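Local coordinates for NADH dehydrogenase, putative (Plasmodium falciparum, PDB 5JWC), which probably catalyses the oxidation of NADH with transfer of electrons through FAD to ubiquinone, as a type II NADH dehydrogenase of the malaria parasite, at residues 108-113 and 309-314; 367-372 and 407-412; 374-379 and 386-391; 431-436 and 451-456. All coordinates share one frame; numbering follows the deposited sequence.

Interaction 1 of 4, residues 108-113 and 309-314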
# COMPACT_ATOMS: atom_id res chain seq x y z
N VAL A 108 -18.43 -23.71 16.60
CA VAL A 108 -19.73 -23.29 17.08
C VAL A 108 -20.31 -24.38 17.98
O VAL A 108 -20.19 -25.56 17.67
CB VAL A 108 -20.69 -22.98 15.92
CG1 VAL A 108 -22.01 -22.45 16.45
CG2 VAL A 108 -20.04 -21.97 14.94
N PHE A 109 -20.91 -24.00 19.10
CA PHE A 109 -21.55 -24.95 20.01
C PHE A 109 -23.00 -24.57 20.13
O PHE A 109 -23.38 -23.81 21.00
CB PHE A 109 -20.86 -24.95 21.38
CG PHE A 109 -19.46 -25.47 21.33
CD1 PHE A 109 -19.19 -26.81 21.57
CD2 PHE A 109 -18.41 -24.62 20.99
CE1 PHE A 109 -17.89 -27.28 21.49
CE2 PHE A 109 -17.12 -25.09 20.91
CZ PHE A 109 -16.86 -26.43 21.16
N TYR A 110 -23.82 -25.09 19.22
CA TYR A 110 -25.18 -24.59 19.10
C TYR A 110 -26.08 -24.93 20.29
O TYR A 110 -27.05 -24.21 20.57
CB TYR A 110 -25.82 -25.10 17.80
CG TYR A 110 -26.00 -26.59 17.70
CD1 TYR A 110 -27.19 -27.20 18.09
CD2 TYR A 110 -25.00 -27.39 17.17
CE1 TYR A 110 -27.37 -28.58 17.96
CE2 TYR A 110 -25.16 -28.76 17.04
CZ TYR A 110 -26.34 -29.35 17.44
OH TYR A 110 -26.48 -30.71 17.31
N GLU A 111 -25.77 -26.01 21.00
CA GLU A 111 -26.62 -26.36 22.15
C GLU A 111 -26.42 -25.40 23.31
O GLU A 111 -27.38 -24.99 23.96
CB GLU A 111 -26.37 -27.80 22.59
CG GLU A 111 -26.57 -28.79 21.47
CD GLU A 111 -26.61 -30.23 21.91
OE1 GLU A 111 -25.93 -30.57 22.91
OE2 GLU A 111 -27.33 -31.03 21.27
N ASP A 112 -25.17 -25.00 23.55
CA ASP A 112 -24.88 -24.07 24.63
C ASP A 112 -24.81 -22.60 24.20
O ASP A 112 -24.52 -21.73 25.03
CB ASP A 112 -23.59 -24.50 25.32
CG ASP A 112 -23.72 -25.87 25.99
OD1 ASP A 112 -24.74 -26.10 26.67
OD2 ASP A 112 -22.81 -26.71 25.82
N LYS A 113 -25.07 -22.33 22.92
CA LYS A 113 -25.18 -20.96 22.39
C LYS A 113 -23.95 -20.09 22.63
O LYS A 113 -24.05 -18.94 23.05
CB LYS A 113 -26.43 -20.30 23.00
CG LYS A 113 -27.69 -21.09 22.64
CD LYS A 113 -28.98 -20.48 23.16
CE LYS A 113 -28.98 -18.99 23.20
NZ LYS A 113 -30.20 -18.50 23.91
N LEU A 309 -20.42 -28.52 10.42
CA LEU A 309 -21.35 -29.44 9.77
C LEU A 309 -21.38 -30.79 10.51
O LEU A 309 -22.46 -31.35 10.73
CB LEU A 309 -20.97 -29.62 8.29
CG LEU A 309 -21.56 -28.53 7.41
CD1 LEU A 309 -21.05 -28.61 5.98
CD2 LEU A 309 -23.08 -28.60 7.42
N LYS A 310 -20.21 -31.27 10.91
CA LYS A 310 -20.09 -32.59 11.53
C LYS A 310 -20.68 -32.66 12.94
O LYS A 310 -20.81 -33.74 13.51
CB LYS A 310 -18.63 -33.02 11.53
CG LYS A 310 -18.07 -33.03 10.13
CD LYS A 310 -16.68 -33.58 10.06
CE LYS A 310 -16.30 -33.84 8.60
NZ LYS A 310 -15.01 -34.57 8.44
N THR A 311 -21.05 -31.51 13.48
CA THR A 311 -21.64 -31.44 14.80
C THR A 311 -23.16 -31.35 14.72
O THR A 311 -23.85 -31.32 15.74
CB THR A 311 -21.11 -30.23 15.61
OG1 THR A 311 -21.76 -29.03 15.18
CG2 THR A 311 -19.60 -30.08 15.45
N ILE A 312 -23.68 -31.27 13.50
CA ILE A 312 -25.12 -31.27 13.28
C ILE A 312 -25.52 -32.61 12.67
O ILE A 312 -25.16 -32.91 11.52
CB ILE A 312 -25.57 -30.12 12.35
CG1 ILE A 312 -24.96 -28.80 12.81
CG2 ILE A 312 -27.07 -30.01 12.32
CD1 ILE A 312 -25.22 -27.66 11.86
N PRO A 313 -26.22 -33.45 13.45
CA PRO A 313 -26.51 -34.82 13.01
C PRO A 313 -27.17 -34.88 11.64
O PRO A 313 -26.61 -35.50 10.74
CB PRO A 313 -27.42 -35.37 14.12
CG PRO A 313 -27.93 -34.15 14.86
CD PRO A 313 -26.83 -33.14 14.76
N VAL A 314 -28.31 -34.22 11.48
CA VAL A 314 -28.98 -34.18 10.17
C VAL A 314 -28.09 -33.65 9.02
O VAL A 314 -28.28 -34.04 7.87
CB VAL A 314 -30.28 -33.35 10.25
CG1 VAL A 314 -30.00 -31.87 10.07
CG2 VAL A 314 -31.28 -33.84 9.21

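Interaction 2 of 4, residues 367-372 and 407-412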
# COMPACT_ATOMS: atom_id res chain seq x y z
N LEU A 367 -57.43 -28.62 -10.29
CA LEU A 367 -56.00 -28.43 -10.04
C LEU A 367 -55.23 -28.31 -11.35
O LEU A 367 -54.87 -29.32 -11.96
CB LEU A 367 -55.41 -29.58 -9.22
CG LEU A 367 -56.19 -30.05 -8.00
CD1 LEU A 367 -55.61 -31.34 -7.47
CD2 LEU A 367 -56.15 -28.95 -6.94
N THR A 368 -55.00 -27.08 -11.79
CA THR A 368 -54.25 -26.81 -13.01
C THR A 368 -53.02 -25.98 -12.64
O THR A 368 -52.99 -25.36 -11.57
CB THR A 368 -55.09 -26.04 -14.04
OG1 THR A 368 -55.37 -24.73 -13.54
CG2 THR A 368 -56.43 -26.76 -14.29
N SER A 369 -52.02 -25.96 -13.51
CA SER A 369 -50.83 -25.15 -13.26
C SER A 369 -51.22 -23.67 -13.28
O SER A 369 -50.60 -22.85 -12.60
CB SER A 369 -49.73 -25.45 -14.28
OG SER A 369 -50.10 -25.03 -15.57
N GLU A 370 -52.26 -23.33 -14.04
CA GLU A 370 -52.70 -21.94 -14.08
C GLU A 370 -53.37 -21.55 -12.77
O GLU A 370 -53.25 -20.40 -12.32
CB GLU A 370 -53.66 -21.71 -15.24
CG GLU A 370 -53.83 -20.24 -15.57
CD GLU A 370 -52.51 -19.58 -15.93
OE1 GLU A 370 -52.33 -18.39 -15.57
OE2 GLU A 370 -51.65 -20.24 -16.56
N ALA A 371 -54.06 -22.50 -12.16
CA ALA A 371 -54.68 -22.28 -10.86
C ALA A 371 -53.59 -22.00 -9.82
O ALA A 371 -53.70 -21.07 -9.02
CB ALA A 371 -55.53 -23.47 -10.45
N LEU A 372 -52.54 -22.82 -9.83
CA LEU A 372 -51.40 -22.63 -8.93
C LEU A 372 -50.77 -21.25 -9.17
O LEU A 372 -50.49 -20.53 -8.22
CB LEU A 372 -50.37 -23.73 -9.13
CG LEU A 372 -49.10 -23.70 -8.27
CD1 LEU A 372 -49.43 -23.80 -6.78
CD2 LEU A 372 -48.15 -24.82 -8.69
N HIS A 407 -49.45 -33.60 -6.66
CA HIS A 407 -48.36 -33.93 -5.76
C HIS A 407 -47.06 -34.10 -6.56
O HIS A 407 -46.02 -33.51 -6.21
CB HIS A 407 -48.70 -35.19 -4.98
CG HIS A 407 -47.55 -35.76 -4.20
ND1 HIS A 407 -47.30 -35.42 -2.89
CD2 HIS A 407 -46.57 -36.63 -4.56
CE1 HIS A 407 -46.23 -36.08 -2.46
NE2 HIS A 407 -45.77 -36.81 -3.46
N ASP A 408 -47.11 -34.88 -7.63
CA ASP A 408 -45.93 -35.12 -8.45
C ASP A 408 -45.43 -33.83 -9.12
O ASP A 408 -44.23 -33.64 -9.28
CB ASP A 408 -46.21 -36.18 -9.51
CG ASP A 408 -46.42 -37.56 -8.92
OD1 ASP A 408 -46.08 -37.77 -7.73
OD2 ASP A 408 -46.89 -38.44 -9.66
N TYR A 409 -46.36 -32.98 -9.52
CA TYR A 409 -46.04 -31.70 -10.13
C TYR A 409 -45.33 -30.79 -9.13
O TYR A 409 -44.31 -30.19 -9.45
CB TYR A 409 -47.30 -31.01 -10.64
CG TYR A 409 -47.05 -29.75 -11.44
CD1 TYR A 409 -46.32 -29.78 -12.63
CD2 TYR A 409 -47.57 -28.52 -11.03
CE1 TYR A 409 -46.10 -28.62 -13.38
CE2 TYR A 409 -47.36 -27.36 -11.77
CZ TYR A 409 -46.62 -27.41 -12.94
OH TYR A 409 -46.41 -26.25 -13.68
N LEU A 410 -45.89 -30.68 -7.93
CA LEU A 410 -45.27 -29.91 -6.86
C LEU A 410 -43.87 -30.43 -6.57
O LEU A 410 -42.93 -29.66 -6.37
CB LEU A 410 -46.10 -29.95 -5.58
CG LEU A 410 -47.49 -29.34 -5.64
CD1 LEU A 410 -48.19 -29.53 -4.29
CD2 LEU A 410 -47.47 -27.88 -6.05
N PHE A 411 -43.73 -31.75 -6.55
CA PHE A 411 -42.45 -32.38 -6.36
C PHE A 411 -41.44 -31.92 -7.42
O PHE A 411 -40.26 -31.73 -7.12
CB PHE A 411 -42.59 -33.90 -6.38
CG PHE A 411 -41.31 -34.65 -6.12
CD1 PHE A 411 -40.97 -35.04 -4.84
CD2 PHE A 411 -40.47 -34.98 -7.17
CE1 PHE A 411 -39.80 -35.73 -4.60
CE2 PHE A 411 -39.30 -35.67 -6.93
CZ PHE A 411 -38.96 -36.04 -5.65
N GLU A 412 -41.91 -31.74 -8.65
CA GLU A 412 -41.00 -31.29 -9.71
C GLU A 412 -40.55 -29.86 -9.46
O GLU A 412 -39.40 -29.50 -9.74
CB GLU A 412 -41.65 -31.40 -11.10
CG GLU A 412 -41.82 -32.85 -11.59
CD GLU A 412 -40.51 -33.65 -11.55
OE1 GLU A 412 -39.47 -33.13 -12.03
OE2 GLU A 412 -40.51 -34.80 -11.06

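Interaction 3 of 4, residues 374-379 and 386-391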
# COMPACT_ATOMS: atom_id res chain seq x y z
N LEU A 374 -52.10 -18.64 -10.16
CA LEU A 374 -52.98 -17.58 -9.69
C LEU A 374 -52.80 -17.29 -8.20
O LEU A 374 -53.07 -16.18 -7.76
CB LEU A 374 -54.44 -17.95 -9.99
CG LEU A 374 -54.89 -17.62 -11.42
CD1 LEU A 374 -56.28 -18.15 -11.73
CD2 LEU A 374 -54.84 -16.12 -11.65
N LYS A 375 -52.33 -18.26 -7.42
CA LYS A 375 -52.08 -18.04 -5.99
C LYS A 375 -50.58 -17.88 -5.72
O LYS A 375 -50.11 -17.97 -4.58
CB LYS A 375 -52.62 -19.19 -5.14
CG LYS A 375 -54.15 -19.35 -5.19
CD LYS A 375 -54.84 -18.07 -4.73
CE LYS A 375 -56.34 -18.16 -4.90
NZ LYS A 375 -56.76 -17.74 -6.27
N GLN A 376 -49.85 -17.59 -6.79
CA GLN A 376 -48.41 -17.61 -6.74
C GLN A 376 -47.82 -16.46 -5.92
O GLN A 376 -46.82 -16.64 -5.25
CB GLN A 376 -47.87 -17.60 -8.17
CG GLN A 376 -46.38 -17.70 -8.27
CD GLN A 376 -45.79 -16.35 -8.49
OE1 GLN A 376 -46.50 -15.39 -8.83
NE2 GLN A 376 -44.48 -16.23 -8.27
N SER A 377 -48.47 -15.30 -5.91
CA SER A 377 -48.08 -14.21 -5.03
C SER A 377 -48.13 -14.61 -3.56
O SER A 377 -47.19 -14.35 -2.81
CB SER A 377 -48.95 -12.97 -5.24
OG SER A 377 -50.15 -13.07 -4.49
N GLU A 378 -49.24 -15.20 -3.14
CA GLU A 378 -49.42 -15.57 -1.74
C GLU A 378 -48.52 -16.73 -1.31
O GLU A 378 -47.94 -16.70 -0.22
CB GLU A 378 -50.89 -15.92 -1.46
CG GLU A 378 -51.12 -16.56 -0.10
CD GLU A 378 -52.58 -16.94 0.17
OE1 GLU A 378 -53.22 -17.54 -0.72
OE2 GLU A 378 -53.07 -16.62 1.27
N LEU A 379 -48.41 -17.75 -2.15
CA LEU A 379 -47.71 -18.95 -1.73
C LEU A 379 -46.20 -18.76 -1.81
O LEU A 379 -45.43 -19.47 -1.14
CB LEU A 379 -48.14 -20.13 -2.60
CG LEU A 379 -49.52 -20.73 -2.33
CD1 LEU A 379 -49.88 -21.75 -3.40
CD2 LEU A 379 -49.56 -21.36 -0.94
N LEU A 386 -41.80 -21.40 -5.91
CA LEU A 386 -42.96 -21.08 -6.75
C LEU A 386 -42.82 -19.76 -7.46
O LEU A 386 -43.69 -19.37 -8.25
CB LEU A 386 -44.25 -21.03 -5.91
CG LEU A 386 -44.80 -22.37 -5.44
CD1 LEU A 386 -46.02 -22.16 -4.55
CD2 LEU A 386 -45.17 -23.21 -6.64
N SER A 387 -41.75 -19.03 -7.14
CA SER A 387 -41.51 -17.74 -7.76
C SER A 387 -41.42 -17.88 -9.27
O SER A 387 -40.87 -18.87 -9.79
CB SER A 387 -40.22 -17.12 -7.21
OG SER A 387 -39.91 -15.92 -7.89
N ILE A 388 -41.94 -16.90 -9.99
CA ILE A 388 -41.83 -16.91 -11.45
C ILE A 388 -40.36 -16.79 -11.88
O ILE A 388 -40.02 -17.14 -13.00
CB ILE A 388 -42.65 -15.78 -12.10
CG1 ILE A 388 -42.23 -14.42 -11.55
CG2 ILE A 388 -44.14 -15.99 -11.86
CD1 ILE A 388 -42.84 -13.25 -12.32
N SER A 389 -39.50 -16.33 -10.97
CA SER A 389 -38.06 -16.30 -11.23
C SER A 389 -37.43 -17.68 -11.00
O SER A 389 -36.27 -17.88 -11.33
CB SER A 389 -37.36 -15.25 -10.34
OG SER A 389 -37.42 -15.60 -8.96
N LYS A 390 -38.17 -18.61 -10.40
CA LYS A 390 -37.62 -19.93 -10.05
C LYS A 390 -38.28 -21.08 -10.82
O LYS A 390 -37.69 -22.16 -10.94
CB LYS A 390 -37.78 -20.19 -8.55
CG LYS A 390 -36.95 -19.29 -7.62
CD LYS A 390 -35.47 -19.60 -7.73
CE LYS A 390 -34.67 -18.64 -6.85
NZ LYS A 390 -33.21 -18.71 -7.16
N TRP A 391 -39.50 -20.86 -11.28
CA TRP A 391 -40.27 -21.88 -11.99
C TRP A 391 -40.88 -21.26 -13.24
O TRP A 391 -41.56 -20.23 -13.16
CB TRP A 391 -41.37 -22.46 -11.09
CG TRP A 391 -42.22 -23.54 -11.75
CD1 TRP A 391 -43.52 -23.43 -12.15
CD2 TRP A 391 -41.82 -24.87 -12.08
NE1 TRP A 391 -43.96 -24.61 -12.68
CE2 TRP A 391 -42.92 -25.51 -12.66
CE3 TRP A 391 -40.63 -25.59 -11.92
CZ2 TRP A 391 -42.88 -26.84 -13.09
CZ3 TRP A 391 -40.58 -26.90 -12.35
CH2 TRP A 391 -41.71 -27.51 -12.93

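Interaction 4 of 4, residues 431-436 and 451-456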
# COMPACT_ATOMS: atom_id res chain seq x y z
N ALA A 431 -28.51 -10.19 3.26
CA ALA A 431 -28.17 -9.39 4.43
C ALA A 431 -29.26 -8.37 4.72
O ALA A 431 -29.59 -8.14 5.88
CB ALA A 431 -26.80 -8.69 4.26
N TYR A 432 -29.76 -7.71 3.68
CA TYR A 432 -30.79 -6.70 3.88
C TYR A 432 -32.11 -7.36 4.30
O TYR A 432 -32.82 -6.84 5.17
CB TYR A 432 -30.96 -5.81 2.65
CG TYR A 432 -29.83 -4.79 2.53
CD1 TYR A 432 -29.00 -4.53 3.63
CD2 TYR A 432 -29.60 -4.08 1.35
CE1 TYR A 432 -27.97 -3.61 3.56
CE2 TYR A 432 -28.57 -3.14 1.28
CZ TYR A 432 -27.75 -2.91 2.39
OH TYR A 432 -26.71 -1.99 2.35
N TYR A 433 -32.43 -8.49 3.67
CA TYR A 433 -33.63 -9.25 4.01
C TYR A 433 -33.60 -9.63 5.49
O TYR A 433 -34.55 -9.38 6.23
CB TYR A 433 -33.76 -10.51 3.13
CG TYR A 433 -34.61 -11.61 3.72
CD1 TYR A 433 -36.00 -11.62 3.53
CD2 TYR A 433 -34.04 -12.64 4.46
CE1 TYR A 433 -36.79 -12.64 4.07
CE2 TYR A 433 -34.82 -13.65 5.00
CZ TYR A 433 -36.19 -13.65 4.81
OH TYR A 433 -36.95 -14.67 5.36
N LEU A 434 -32.48 -10.22 5.93
CA LEU A 434 -32.42 -10.82 7.24
C LEU A 434 -32.31 -9.77 8.36
O LEU A 434 -32.93 -9.93 9.42
CB LEU A 434 -31.26 -11.80 7.32
CG LEU A 434 -31.18 -12.59 8.62
CD1 LEU A 434 -32.51 -13.38 8.79
CD2 LEU A 434 -29.97 -13.51 8.57
N SER A 435 -31.55 -8.72 8.11
CA SER A 435 -31.43 -7.63 9.08
C SER A 435 -32.81 -6.97 9.22
O SER A 435 -33.25 -6.67 10.33
CB SER A 435 -30.34 -6.63 8.66
OG SER A 435 -30.67 -5.96 7.45
N ASN A 436 -33.51 -6.78 8.10
CA ASN A 436 -34.88 -6.28 8.17
C ASN A 436 -35.81 -7.22 8.94
O ASN A 436 -36.74 -6.75 9.62
CB ASN A 436 -35.46 -6.05 6.77
CG ASN A 436 -36.85 -5.43 6.81
OD1 ASN A 436 -37.00 -4.25 7.13
ND2 ASN A 436 -37.86 -6.22 6.47
N PRO A 451 -41.79 -13.46 5.60
CA PRO A 451 -41.79 -14.08 4.26
C PRO A 451 -40.47 -14.82 3.94
O PRO A 451 -39.43 -14.55 4.56
CB PRO A 451 -41.99 -12.89 3.33
CG PRO A 451 -41.40 -11.72 4.08
CD PRO A 451 -41.68 -12.00 5.55
N SER A 452 -40.50 -15.73 2.97
CA SER A 452 -39.28 -16.45 2.61
C SER A 452 -38.35 -15.53 1.81
O SER A 452 -38.78 -14.52 1.26
CB SER A 452 -39.60 -17.69 1.78
OG SER A 452 -40.16 -17.31 0.53
N PHE A 453 -37.07 -15.88 1.74
CA PHE A 453 -36.16 -15.07 0.95
C PHE A 453 -36.23 -15.40 -0.54
O PHE A 453 -36.06 -16.55 -0.94
CB PHE A 453 -34.71 -15.22 1.42
CG PHE A 453 -33.73 -14.51 0.52
CD1 PHE A 453 -33.69 -13.12 0.51
CD2 PHE A 453 -32.90 -15.22 -0.34
CE1 PHE A 453 -32.80 -12.44 -0.33
CE2 PHE A 453 -32.02 -14.55 -1.19
CZ PHE A 453 -31.97 -13.17 -1.19
N ILE A 454 -36.47 -14.38 -1.36
CA ILE A 454 -36.42 -14.54 -2.81
C ILE A 454 -35.54 -13.45 -3.42
O ILE A 454 -35.85 -12.27 -3.30
CB ILE A 454 -37.82 -14.47 -3.44
CG1 ILE A 454 -38.69 -15.60 -2.92
CG2 ILE A 454 -37.72 -14.55 -4.97
CD1 ILE A 454 -40.14 -15.36 -3.18
N GLU A 455 -34.45 -13.84 -4.07
CA GLU A 455 -33.51 -12.86 -4.60
C GLU A 455 -33.98 -12.25 -5.92
O GLU A 455 -34.83 -12.82 -6.61
CB GLU A 455 -32.13 -13.49 -4.79
CG GLU A 455 -32.03 -14.46 -5.97
CD GLU A 455 -32.42 -15.89 -5.58
OE1 GLU A 455 -33.30 -16.07 -4.71
OE2 GLU A 455 -31.84 -16.84 -6.16
N LYS A 456 -33.43 -11.10 -6.26
CA LYS A 456 -33.75 -10.44 -7.51
C LYS A 456 -32.49 -10.26 -8.36
O LYS A 456 -31.51 -9.62 -7.94
CB LYS A 456 -34.43 -9.10 -7.26
CG LYS A 456 -34.62 -8.27 -8.53
CD LYS A 456 -35.58 -7.10 -8.32
CE LYS A 456 -35.64 -6.18 -9.56
NZ LYS A 456 -36.84 -6.45 -10.41

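Interaction 1 of 4, residues 108-113 and 309-314
Y110 meets T311 just past the end of strand 99-109 of the FAD-domain sheet, against the loop after helix 303-309. Both pieces belong to the pyridine nucleotide-disulphide oxidoreductase fold, and the second makes a type I beta turn, L309 to I312, closed by I312 N on L309 O. The close part is a single aromatic side chain. Y110 OH donates to T311 O at 3.1 Å, lying in the carbonyl plane with a C=O...O angle of 153°. That oxygen sits at the edge of the ring, near its plane, so CE2 also comes within 3.2 Å of T311 O. With CG between the backbone N and the carbonyl carbon (chi1 64°), the ring is directed at the turn. I332 and I337 of the same chain also pack on Y110, and I332 extends to I312, whose CG1 lies 4.2 Å from Y110 CE2.

The outer side is looser. T311 slides past the ring, and its OG1 comes no nearer than 3.9 Å to Y110 CE2; this hydroxyl is bonded instead to F308 O, back in the helix. P313 lies on the surface beyond the phenol, and its CD stands 3.5 Å from Y110 OH.

Interaction 2 of 4, residues 367-372 and 407-412
Y409 and L410 of helix 403-416 pack against S369 and L372 at the start of helix 369-374, a buried helix-helix contact inside the helical insertion domain of PfNDH2. The first shell is carbon against carbon, apart from the phenol oxygen. L372 CD2 touches both partners: it lies 4.1 Å from Y409 CE2, at the edge of the ring and near its plane, and equally 4.1 Å from L410 CD2. The leucine thus fills the angle between two successive side chains of the facing helix. S369 meets the far end of the tyrosine through its methylene, with CB 3.5 Å from Y409 OH.

Torsions explain why the ring and the leucine meet. Y409 has CG anti to the backbone N (chi1 -173°), and L372 repeats this at -180°, which extends each side chain into the space between the helices.

A second shell fixes the polar ends. Y409 OH is hydrogen-bonded to N396 O and to W391 NE1, so the buried hydroxyl is held from the connecting loop, while S369 OG takes K398 N of the same loop. I413, one turn beyond Y409, also covers L372, and L410 rests on T355 and I358 of helix 355-361. Farther out, T368 occupies the N-cap of helix 369-374. Its O accepts from L372 N, and its side chain closes the capping bond, with A371 N donating to T368 OG1 at 2.9 Å and an N-H...O angle of 149°.

Interaction 3 of 4, residues 374-379 and 386-391
This is a mixed polar and apolar contact between short helix 376-380 and the loop that follows it, a local closure within the helical insertion domain. Q376 carries the polar half. Its CG is anti to the backbone N and the chain bends at chi2, -100°, which brings the amide over to the loop backbone. NE2 donates to L386 O at 3.2 Å with an N-H...O angle of 145°; the oxygen lies near the amide plane, but the donor approaches tilted 34° from the carbonyl plane. The same side chain crosses I388 at about a right angle, with I388 CG2 3.6 Å from Q376 NE2.

Beside this polar bond, L379 and L386 form the buried half, L386 CD1 lying 3.5 Å from L379 CB. L372 packs on both leucines, and I358 and I361 back L379, joining the pair to the domain's core. The loop is stiffened by its own bonds: S387 O accepts from both K390 N and W391 N, and S387 OG pairs with S389 OG at 2.7 Å.

L386 O also receives a hydrogen bond from Y393 OH. The carbonyl is therefore gripped by two side chains, which ties the loop backbone to the helix beside the buried L379-L386 pair.

Interaction 4 of 4, residues 431-436 and 451-456
P451 lies in the loop that leads from helix 424-440 to strand 460-465, and its carbonyl takes the hydroxyl of Y433 from that helix. The contact is a helix-to-loop junction built round one tyrosine. Y433 OH donates to P451 O at 2.6 Å, almost in line with the carbonyl bond (C=O...O angle 160°). The oxygen lies in the plane of the phenol, at its edge.

At S452 the chain turns its side chain away from the helix, and the hydroxyl makes weak hydrogen bonds to T380 O and K381 O, while the backbone bonds to K381. This couples the loop to the helical insertion domain.

F453 follows and covers the tyrosine. Its CB stands over the centre of the Y433 ring, 3.9 Å from the centroid and close to the normal, a CH-pi contact. The phenyl group then presents its edge to that ring in an edge-to-face pair, with centroids 5.4 Å apart and planes at 60°. CG of F453 is anti to its own backbone N (chi1 174°), which carries the ring back toward the root of Y433. The closest ring-to-ring approach is F453 CD1 to Y433 CG, 3.7 Å. Q429 and E430 of the same helix also pack on F453, whose backbone bonds to E325.

Farther along, E455 lies against N426 and Q429 while its carboxylate pairs with K390, and K456 N is bonded to Q429 OE1.

How the interactions relate
Interactions 2 and 3 share the core of the helical insertion domain, interaction 3 being nested within the loop that interaction 2 closes. Their centres are 11 Å apart, and L372 CD2 meets L386 CD2 at 4.0 Å. Interaction 2 joins its helices by apolar packing, whereas interaction 3 adds a side-chain-to-carbonyl bond nearer the surface. Interaction 4, partly buried, reaches the same domain through a salt bridge, K390 NZ to E455 OE2 at 2.5 Å. Interaction 1, partly buried with T311 and P313 on the surface, stands apart, its nearest atoms about 14 Å from interaction 4. Interactions 1 and 4 both use a tyrosine hydroxyl on a loop carbonyl, but only interaction 4 adds an aromatic pair.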